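Local structure of putative PLP-dependent aminotransferase (Bacillus cereus ATCC 10987, 3JU7) at residues 175-180 with 200-205; 323-328 with 339-344; 269-274 with 364-369. The protein probably acts as a pyridoxal-phosphate-dependent aminotransferase of the DegT/DnrJ/EryC1/StrS family, and also binds calcium. One frame throughout, in Å; residues are numbered along the deposited sequence.

Interaction 1 of 3, residues 175-180 with 200-205; sequences YGQDFS and LIYSKN
Two backbone-anchored hydrogen bonds fasten the 175-180 loop to the end of strand 199-203. Asp178 N donates to Tyr202 OH at 3.0 Å, and Lys204 N reaches Phe179 O at 2.9 Å. The tyrosine hydroxyl is also hydrogen-bonded to Arg53 O, so two backbone groups grip it. With CG anti to the backbone N (chi1 170°), the Tyr202 ring reaches the turn obliquely, its CE2 3.3 Å from Gly176 O, and Phe50 stacks on it.

The loop is a type II beta turn from Gly176 to Phe179, closed by Phe179 N to Gly176 O, and it leads into strand 182-186, the antiparallel neighbour of 199-203 in the sheet of this aminotransferase-type fold.

A charged pair lies beside the turn. Asp178 and Lys204 run side by side, and a salt bridge joins Lys204 NZ to Asp178 OD1 at 3.2 Å, its hydrogen bond weak. Gln177 NE2, also bonded to Phe50 O, gives the same OD1 a nearly straight bond of 2.8 Å from above the carboxylate plane, while OD2 pairs with Arg53.

At the strand's end, Ser203 OG, bonded to Gly181 O, accepts from Asn205 N at 2.9 Å in an ST turn; Asn205 N-caps helix 206-215, its OD1 accepting from Asp208 N.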
loop_
_atom_site.group_PDB
_atom_site.type_symbol
_atom_site.label_atom_id
_atom_site.label_comp_id
_atom_site.label_asym_id
_atom_site.label_seq_id
_atom_site.Cartn_x
_atom_site.Cartn_y
_atom_site.Cartn_z
ATOM N N TYR A 175 -22.268 11.053 0.753
ATOM C CA TYR A 175 -22.289 10.139 -0.363
ATOM C C TYR A 175 -21.940 8.725 0.076
ATOM O O TYR A 175 -20.889 8.533 0.690
ATOM C CB TYR A 175 -21.285 10.559 -1.431
ATOM C CG TYR A 175 -21.422 9.657 -2.612
ATOM C CD1 TYR A 175 -22.456 9.846 -3.507
ATOM C CD2 TYR A 175 -20.589 8.568 -2.793
ATOM C CE1 TYR A 175 -22.644 9.023 -4.566
ATOM C CE2 TYR A 175 -20.774 7.708 -3.885
ATOM C CZ TYR A 175 -21.818 7.953 -4.759
ATOM O OH TYR A 175 -22.066 7.150 -5.851
ATOM N N GLY A 176 -22.824 7.777 -0.262
ATOM C CA GLY A 176 -22.654 6.347 -0.005
ATOM C C GLY A 176 -23.394 5.786 1.210
ATOM O O GLY A 176 -23.371 4.572 1.464
ATOM N N GLN A 177 -24.045 6.671 1.955
ATOM C CA GLN A 177 -24.682 6.317 3.232
ATOM C C GLN A 177 -25.556 5.081 3.068
ATOM O O GLN A 177 -26.345 5.004 2.111
ATOM C CB GLN A 177 -25.505 7.501 3.739
ATOM C CG GLN A 177 -26.264 7.274 5.089
ATOM C CD GLN A 177 -25.308 7.181 6.264
ATOM O OE1 GLN A 177 -24.555 8.128 6.526
ATOM N NE2 GLN A 177 -25.284 6.024 6.946
ATOM N N ASP A 178 -25.387 4.116 3.974
ATOM C CA ASP A 178 -26.217 2.924 4.041
ATOM C C ASP A 178 -26.076 1.988 2.841
ATOM O O ASP A 178 -26.835 1.054 2.718
ATOM C CB ASP A 178 -27.713 3.276 4.251
ATOM C CG ASP A 178 -27.978 3.981 5.591
ATOM O OD1 ASP A 178 -27.091 3.971 6.456
ATOM O OD2 ASP A 178 -29.072 4.570 5.778
ATOM N N PHE A 179 -25.114 2.211 1.954
ATOM C CA PHE A 179 -24.959 1.314 0.813
ATOM C C PHE A 179 -24.521 -0.083 1.288
ATOM O O PHE A 179 -23.618 -0.226 2.152
ATOM C CB PHE A 179 -23.948 1.886 -0.132
ATOM C CG PHE A 179 -23.770 1.110 -1.409
ATOM C CD1 PHE A 179 -24.833 0.939 -2.298
ATOM C CD2 PHE A 179 -22.526 0.636 -1.754
ATOM C CE1 PHE A 179 -24.666 0.280 -3.513
ATOM C CE2 PHE A 179 -22.310 -0.007 -2.989
ATOM C CZ PHE A 179 -23.380 -0.202 -3.864
ATOM N N SER A 180 -25.162 -1.105 0.721
ATOM C CA SER A 180 -24.855 -2.483 1.071
ATOM C C SER A 180 -23.507 -2.952 0.587
ATOM O O SER A 180 -22.909 -3.804 1.217
ATOM C CB SER A 180 -25.891 -3.406 0.470
ATOM O OG SER A 180 -27.118 -3.129 1.070
ATOM N N LEU A 200 -10.069 5.249 2.416
ATOM C CA LEU A 200 -11.107 4.763 3.310
ATOM C C LEU A 200 -12.084 3.857 2.555
ATOM O O LEU A 200 -12.346 4.046 1.338
ATOM C CB LEU A 200 -11.871 5.926 3.889
ATOM C CG LEU A 200 -12.810 5.662 5.099
ATOM C CD1 LEU A 200 -12.061 5.649 6.413
ATOM C CD2 LEU A 200 -13.934 6.645 5.163
ATOM N N ILE A 201 -12.618 2.868 3.274
ATOM C CA ILE A 201 -13.702 2.034 2.765
ATOM C C ILE A 201 -14.879 2.144 3.696
ATOM O O ILE A 201 -14.717 2.041 4.887
ATOM C CB ILE A 201 -13.328 0.532 2.594
ATOM C CG1 ILE A 201 -12.002 0.403 1.840
ATOM C CG2 ILE A 201 -14.461 -0.187 1.856
ATOM C CD1 ILE A 201 -11.579 -1.043 1.518
ATOM N N TYR A 202 -16.061 2.382 3.136
ATOM C CA TYR A 202 -17.300 2.418 3.917
ATOM C C TYR A 202 -18.211 1.294 3.438
ATOM O O TYR A 202 -18.247 0.997 2.249
ATOM C CB TYR A 202 -18.061 3.735 3.701
ATOM C CG TYR A 202 -19.440 3.683 4.294
ATOM C CD1 TYR A 202 -19.646 3.931 5.654
ATOM C CD2 TYR A 202 -20.547 3.321 3.522
ATOM C CE1 TYR A 202 -20.916 3.855 6.215
ATOM C CE2 TYR A 202 -21.824 3.243 4.089
ATOM C CZ TYR A 202 -22.003 3.531 5.427
ATOM O OH TYR A 202 -23.270 3.450 5.979
ATOM N N SER A 203 -18.925 0.673 4.365
ATOM C CA SER A 203 -20.048 -0.204 4.008
ATOM C C SER A 203 -21.059 -0.148 5.123
ATOM O O SER A 203 -20.740 0.087 6.303
ATOM C CB SER A 203 -19.632 -1.649 3.701
ATOM O OG SER A 203 -20.731 -2.455 3.302
ATOM N N LYS A 204 -22.308 -0.316 4.741
ATOM C CA LYS A 204 -23.325 -0.537 5.738
ATOM C C LYS A 204 -23.052 -1.900 6.400
ATOM O O LYS A 204 -23.434 -2.120 7.555
ATOM C CB LYS A 204 -24.684 -0.482 5.082
ATOM C CG LYS A 204 -25.851 -0.764 6.008
ATOM C CD LYS A 204 -26.020 0.290 7.057
ATOM C CE LYS A 204 -27.387 0.134 7.740
ATOM N NZ LYS A 204 -27.866 1.420 8.261
ATOM N N ASN A 205 -22.360 -2.791 5.677
ATOM C CA ASN A 205 -22.082 -4.131 6.181
ATOM C C ASN A 205 -20.851 -4.163 7.078
ATOM O O ASN A 205 -19.713 -4.207 6.607
ATOM C CB ASN A 205 -21.931 -5.094 5.019
ATOM C CG ASN A 205 -21.880 -6.536 5.468
ATOM O OD1 ASN A 205 -21.148 -6.912 6.404
ATOM N ND2 ASN A 205 -22.634 -7.370 4.773
#

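Interaction 2 of 3, residues 323-328 with 339-344; sequences CHQQVL and RTNKIA
This is a small, mainly polar contact between a 3-10 turn, residues 323-325, and the side of helix 338-346, in the C-terminal part of the aminotransferase chain, away from the predicted PLP-binding lysine. His324 and Gln325 of the turn reach across to Thr340, Asn341 and Ala344, which lie on one side of the helix. The same loop continues to the dimer interface, where Gln326 OE1 accepts from Cys226 N of the second subunit.

At the centre stands Asn341 OD1. His324 NE2 approaches it at 2.8 Å, but the bond is weak, because the N-H...O angle is only 124°. The oxygen lies near the plane of the imidazole at its edge, beside the NE2-CE1 side of the ring, and the ring and amide planes are nearly coplanar. His324 adopts chi1 79°, which sets CG between the backbone N and the carbonyl carbon and brings the ring towards the helix. At the other ring nitrogen, ND1 is hydrogen-bonded to Ser85 OG, so the imidazole has polar partners at both nitrogens. Gln325 CG lies 3.4 Å above the ring plane, displaced from the ring centre.

Further contacts flank it. Thr340 CG2 meets His324 CE1 at 4.0 Å, the two side chains passing in opposite directions, while Thr340 OG1 is bonded to Asp106. Gln325 stretches out past CG, and its amide lies almost parallel to that of Asn341, the planes 8° apart. Its OE1 accepts from Ser322 N and also comes 4.0 Å from Ala344 CB. A single water completes the link between turn and helix: it accepts from Gln325 NE2 at 3.0 Å and donates to Asn341 O at 2.7 Å.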
loop_
_atom_site.group_PDB
_atom_site.type_symbol
_atom_site.label_atom_id
_atom_site.label_comp_id
_atom_site.label_asym_id
_atom_site.label_seq_id
_atom_site.Cartn_x
_atom_site.Cartn_y
_atom_site.Cartn_z
ATOM N N CYS A 323 -9.447 4.701 -20.386
ATOM C CA CYS A 323 -8.750 3.450 -20.074
ATOM C C CYS A 323 -8.685 2.551 -21.289
ATOM O O CYS A 323 -7.628 2.038 -21.586
ATOM C CB CYS A 323 -9.358 2.699 -18.872
ATOM S SG CYS A 323 -9.082 3.584 -17.309
ATOM N N HIS A 324 -9.808 2.373 -21.987
ATOM C CA HIS A 324 -9.869 1.455 -23.106
ATOM C C HIS A 324 -8.946 1.904 -24.221
ATOM O O HIS A 324 -8.592 1.104 -25.076
ATOM C CB HIS A 324 -11.318 1.276 -23.627
ATOM C CG HIS A 324 -11.831 2.394 -24.503
ATOM N ND1 HIS A 324 -12.349 3.567 -23.994
ATOM C CD2 HIS A 324 -12.001 2.467 -25.846
ATOM C CE1 HIS A 324 -12.778 4.330 -24.983
ATOM N NE2 HIS A 324 -12.552 3.696 -26.122
ATOM N N GLN A 325 -8.569 3.185 -24.211
ATOM C CA GLN A 325 -7.645 3.756 -25.212
ATOM C C GLN A 325 -6.159 3.692 -24.793
ATOM O O GLN A 325 -5.271 3.896 -25.611
ATOM C CB GLN A 325 -8.047 5.213 -25.513
ATOM C CG GLN A 325 -9.506 5.328 -25.992
ATOM C CD GLN A 325 -9.989 6.743 -26.091
ATOM O OE1 GLN A 325 -9.620 7.592 -25.270
ATOM N NE2 GLN A 325 -10.834 7.023 -27.108
ATOM N N GLN A 326 -5.899 3.423 -23.521
ATOM C CA GLN A 326 -4.526 3.331 -23.014
ATOM C C GLN A 326 -3.940 1.969 -23.275
ATOM O O GLN A 326 -4.653 0.951 -23.266
ATOM C CB GLN A 326 -4.462 3.638 -21.520
ATOM C CG GLN A 326 -4.805 5.048 -21.280
ATOM C CD GLN A 326 -4.752 5.466 -19.851
ATOM O OE1 GLN A 326 -3.904 5.040 -19.080
ATOM N NE2 GLN A 326 -5.655 6.342 -19.497
ATOM N N VAL A 327 -2.629 1.961 -23.507
ATOM C CA VAL A 327 -1.919 0.766 -23.950
ATOM C C VAL A 327 -2.307 -0.467 -23.154
ATOM O O VAL A 327 -2.633 -1.509 -23.714
ATOM C CB VAL A 327 -0.391 0.998 -23.890
ATOM C CG1 VAL A 327 0.403 -0.338 -24.013
ATOM C CG2 VAL A 327 0.011 2.012 -24.965
ATOM N N LEU A 328 -2.323 -0.380 -21.833
ATOM C CA LEU A 328 -2.479 -1.625 -21.067
ATOM C C LEU A 328 -3.845 -2.262 -21.210
ATOM O O LEU A 328 -3.987 -3.444 -21.031
ATOM C CB LEU A 328 -2.173 -1.415 -19.594
ATOM C CG LEU A 328 -1.787 -2.682 -18.850
ATOM C CD1 LEU A 328 -0.362 -3.093 -19.215
ATOM C CD2 LEU A 328 -1.949 -2.450 -17.317
ATOM N N ARG A 339 -20.191 6.816 -26.756
ATOM C CA ARG A 339 -20.298 8.000 -25.897
ATOM C C ARG A 339 -18.999 8.306 -25.148
ATOM O O ARG A 339 -18.598 9.490 -25.032
ATOM C CB ARG A 339 -21.475 7.863 -24.941
ATOM C CG ARG A 339 -22.776 7.862 -25.683
ATOM C CD ARG A 339 -23.946 7.480 -24.816
ATOM N NE ARG A 339 -24.010 6.048 -24.508
ATOM C CZ ARG A 339 -24.938 5.502 -23.719
ATOM N NH1 ARG A 339 -25.862 6.256 -23.149
ATOM N NH2 ARG A 339 -24.939 4.215 -23.482
ATOM N N THR A 340 -18.338 7.253 -24.646
ATOM C CA THR A 340 -17.054 7.410 -23.937
ATOM C C THR A 340 -16.064 8.082 -24.883
ATOM O O THR A 340 -15.368 9.011 -24.514
ATOM C CB THR A 340 -16.490 6.031 -23.424
ATOM O OG1 THR A 340 -17.499 5.346 -22.650
ATOM C CG2 THR A 340 -15.266 6.216 -22.521
ATOM N N ASN A 341 -16.041 7.643 -26.128
ATOM C CA ASN A 341 -15.139 8.242 -27.110
ATOM C C ASN A 341 -15.426 9.710 -27.324
ATOM O O ASN A 341 -14.517 10.548 -27.388
ATOM C CB ASN A 341 -15.201 7.498 -28.457
ATOM C CG ASN A 341 -14.587 6.114 -28.364
ATOM O OD1 ASN A 341 -13.870 5.811 -27.398
ATOM N ND2 ASN A 341 -14.849 5.270 -29.359
ATOM N N LYS A 342 -16.698 10.021 -27.444
ATOM C CA LYS A 342 -17.095 11.387 -27.663
ATOM C C LYS A 342 -16.692 12.262 -26.464
ATOM O O LYS A 342 -16.067 13.307 -26.644
ATOM C CB LYS A 342 -18.609 11.460 -27.955
ATOM C CG LYS A 342 -19.172 12.859 -28.045
ATOM C CD LYS A 342 -18.546 13.669 -29.160
ATOM C CE LYS A 342 -19.083 13.278 -30.497
ATOM N NZ LYS A 342 -20.512 13.748 -30.579
ATOM N N ILE A 343 -17.038 11.836 -25.251
ATOM C CA ILE A 343 -16.708 12.624 -24.054
ATOM C C ILE A 343 -15.183 12.765 -23.895
ATOM O O ILE A 343 -14.695 13.749 -23.370
ATOM C CB ILE A 343 -17.335 11.992 -22.782
ATOM C CG1 ILE A 343 -18.864 12.112 -22.843
ATOM C CG2 ILE A 343 -16.790 12.643 -21.465
ATOM C CD1 ILE A 343 -19.394 13.571 -22.975
ATOM N N ALA A 344 -14.430 11.777 -24.355
ATOM C CA ALA A 344 -12.973 11.808 -24.267
ATOM C C ALA A 344 -12.400 12.748 -25.334
ATOM O O ALA A 344 -11.262 13.163 -25.206
ATOM C CB ALA A 344 -12.383 10.396 -24.398
HETATM O O HOH W 1 -12.033 9.728 -27.829
#

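Interaction 3 of 3, residues 269-274 with 364-369; sequences QSNGLM and IVICLG
The backbone leaves helix 250-270 through a Schellman motif, in which Gly272 at positive phi is the C-prime residue, Gly272 N bonds to Gln269 O at 2.8 Å and Leu273 N to Leu268 O, and the chain then comes closest to the end of helix 358-368 where Leu273 CA lies 6.5 Å from Gly369 CA. Leu273 makes the largest contribution. Its two methyls divide the work: CD1 presses on Val365 CG1 at 3.3 Å, a close squeeze for two methyls, while CD2 meets Leu368 CB at 3.5 Å, the two leucine side chains crossing at about a right angle. Val365 offers CG1 because that branch is anti to its backbone N (chi1 172°), on the side of Leu273 and Asn271.

Asn271 flanks this packing. Its side chain slants across Val365, with ND2 4.0 Å from Val365 CG1, and OD1 comes 3.8 Å from Ile366 CG1. The nitrogen turns back to its own helix, donating to Leu267 O.

Apolar packing thus joins the ends of helices 250-270 and 358-368. Trp278 touches both Leu273 and Leu368; Leu268 and Tyr264 of helix 250-270 also touch Val365, and Val304 and Leu308 of helix 301-309 touch Leu368.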
loop_
_atom_site.group_PDB
_atom_site.type_symbol
_atom_site.label_atom_id
_atom_site.label_comp_id
_atom_site.label_asym_id
_atom_site.label_seq_id
_atom_site.Cartn_x
_atom_site.Cartn_y
_atom_site.Cartn_z
ATOM N N GLN A 269 -20.682 31.506 -17.381
ATOM C CA GLN A 269 -21.962 32.007 -17.862
ATOM C C GLN A 269 -21.815 33.466 -18.285
ATOM O O GLN A 269 -22.128 33.804 -19.407
ATOM C CB GLN A 269 -23.055 31.865 -16.801
ATOM C CG GLN A 269 -24.337 32.604 -17.178
ATOM C CD GLN A 269 -25.527 32.219 -16.324
ATOM O OE1 GLN A 269 -25.570 31.137 -15.733
ATOM N NE2 GLN A 269 -26.519 33.104 -16.271
ATOM N N SER A 270 -21.309 34.315 -17.398
ATOM C CA SER A 270 -21.116 35.733 -17.721
ATOM C C SER A 270 -20.266 35.950 -18.975
ATOM O O SER A 270 -20.558 36.847 -19.749
ATOM C CB SER A 270 -20.503 36.517 -16.555
ATOM O OG SER A 270 -19.086 36.440 -16.576
ATOM N N ASN A 271 -19.231 35.151 -19.198
ATOM C CA ASN A 271 -18.456 35.306 -20.432
ATOM C C ASN A 271 -19.073 34.596 -21.663
ATOM O O ASN A 271 -18.426 34.504 -22.698
ATOM C CB ASN A 271 -17.020 34.843 -20.237
ATOM C CG ASN A 271 -16.213 35.781 -19.358
ATOM O OD1 ASN A 271 -15.356 36.508 -19.855
ATOM N ND2 ASN A 271 -16.463 35.750 -18.044
ATOM N N GLY A 272 -20.302 34.094 -21.551
ATOM C CA GLY A 272 -21.005 33.486 -22.684
ATOM C C GLY A 272 -20.564 32.086 -23.118
ATOM O O GLY A 272 -21.008 31.590 -24.157
ATOM N N LEU A 273 -19.719 31.434 -22.315
ATOM C CA LEU A 273 -19.149 30.157 -22.708
ATOM C C LEU A 273 -20.197 29.061 -22.773
ATOM O O LEU A 273 -20.121 28.209 -23.653
ATOM C CB LEU A 273 -17.997 29.768 -21.781
ATOM C CG LEU A 273 -16.698 30.465 -22.173
ATOM C CD1 LEU A 273 -16.207 31.390 -21.071
ATOM C CD2 LEU A 273 -15.649 29.437 -22.553
HETATM N N MSE A 274 -21.181 29.086 -21.877
HETATM C CA MSE A 274 -22.260 28.114 -21.965
HETATM C C MSE A 274 -22.971 28.317 -23.304
HETATM O O MSE A 274 -23.266 27.352 -24.014
HETATM C CB MSE A 274 -23.282 28.252 -20.830
HETATM C CG MSE A 274 -22.724 28.473 -19.441
HETATM SE SE MSE A 274 -21.383 27.224 -18.943
HETATM C CE MSE A 274 -22.456 25.601 -18.824
ATOM N N ILE A 364 -8.503 32.433 -16.487
ATOM C CA ILE A 364 -8.678 31.131 -17.110
ATOM C C ILE A 364 -9.888 31.147 -18.019
ATOM O O ILE A 364 -9.792 30.830 -19.199
ATOM C CB ILE A 364 -8.785 30.006 -16.038
ATOM C CG1 ILE A 364 -7.427 29.814 -15.332
ATOM C CG2 ILE A 364 -9.237 28.683 -16.648
ATOM C CD1 ILE A 364 -7.492 28.928 -14.061
ATOM N N VAL A 365 -11.022 31.537 -17.463
ATOM C CA VAL A 365 -12.260 31.554 -18.215
ATOM C C VAL A 365 -12.138 32.456 -19.426
ATOM O O VAL A 365 -12.560 32.068 -20.505
ATOM C CB VAL A 365 -13.458 31.954 -17.341
ATOM C CG1 VAL A 365 -14.702 32.156 -18.210
ATOM C CG2 VAL A 365 -13.690 30.872 -16.245
ATOM N N ILE A 366 -11.540 33.636 -19.255
ATOM C CA ILE A 366 -11.291 34.559 -20.372
ATOM C C ILE A 366 -10.476 33.916 -21.496
ATOM O O ILE A 366 -10.768 34.125 -22.666
ATOM C CB ILE A 366 -10.602 35.854 -19.900
ATOM C CG1 ILE A 366 -11.606 36.726 -19.149
ATOM C CG2 ILE A 366 -10.056 36.632 -21.085
ATOM C CD1 ILE A 366 -11.004 37.951 -18.526
ATOM N N CYS A 367 -9.460 33.137 -21.139
ATOM C CA CYS A 367 -8.652 32.403 -22.123
ATOM C C CYS A 367 -9.472 31.374 -22.884
ATOM O O CYS A 367 -9.236 31.157 -24.069
ATOM C CB CYS A 367 -7.481 31.667 -21.458
ATOM S SG CYS A 367 -6.073 32.699 -20.968
ATOM N N LEU A 368 -10.403 30.707 -22.202
ATOM C CA LEU A 368 -11.308 29.789 -22.888
ATOM C C LEU A 368 -12.144 30.548 -23.933
ATOM O O LEU A 368 -12.341 30.072 -25.046
ATOM C CB LEU A 368 -12.227 29.074 -21.901
ATOM C CG LEU A 368 -11.604 28.073 -20.957
ATOM C CD1 LEU A 368 -12.728 27.387 -20.273
ATOM C CD2 LEU A 368 -10.745 27.056 -21.686
ATOM N N GLY A 369 -12.613 31.738 -23.571
ATOM C CA GLY A 369 -13.391 32.567 -24.476
ATOM C C GLY A 369 -12.624 33.101 -25.676
ATOM O O GLY A 369 -13.233 33.628 -26.599
#

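Following the chain from the N terminus, interaction 1 comes first, closing a short loop of 19 residues that contains strand 182-186 and tying the preceding turn to strand 199-203. Helices 206-215 and 237-248 follow before 269-274 opens interaction 3, whose partner 364-369 arrives 89 residues later, tying the end of helix 250-270 to helix 358-368, close to the C terminus. Within that long excursion, interaction 2 makes its own short closure, joining 323-328 to helix 338-346. Interactions 1 and 2 are thus in series, as are 1 and 3, while 2 falls wholly inside the span of 3. Interaction 1 lies across the chain's centre from both others; interactions 2 and 3 have centres about 27 Å apart.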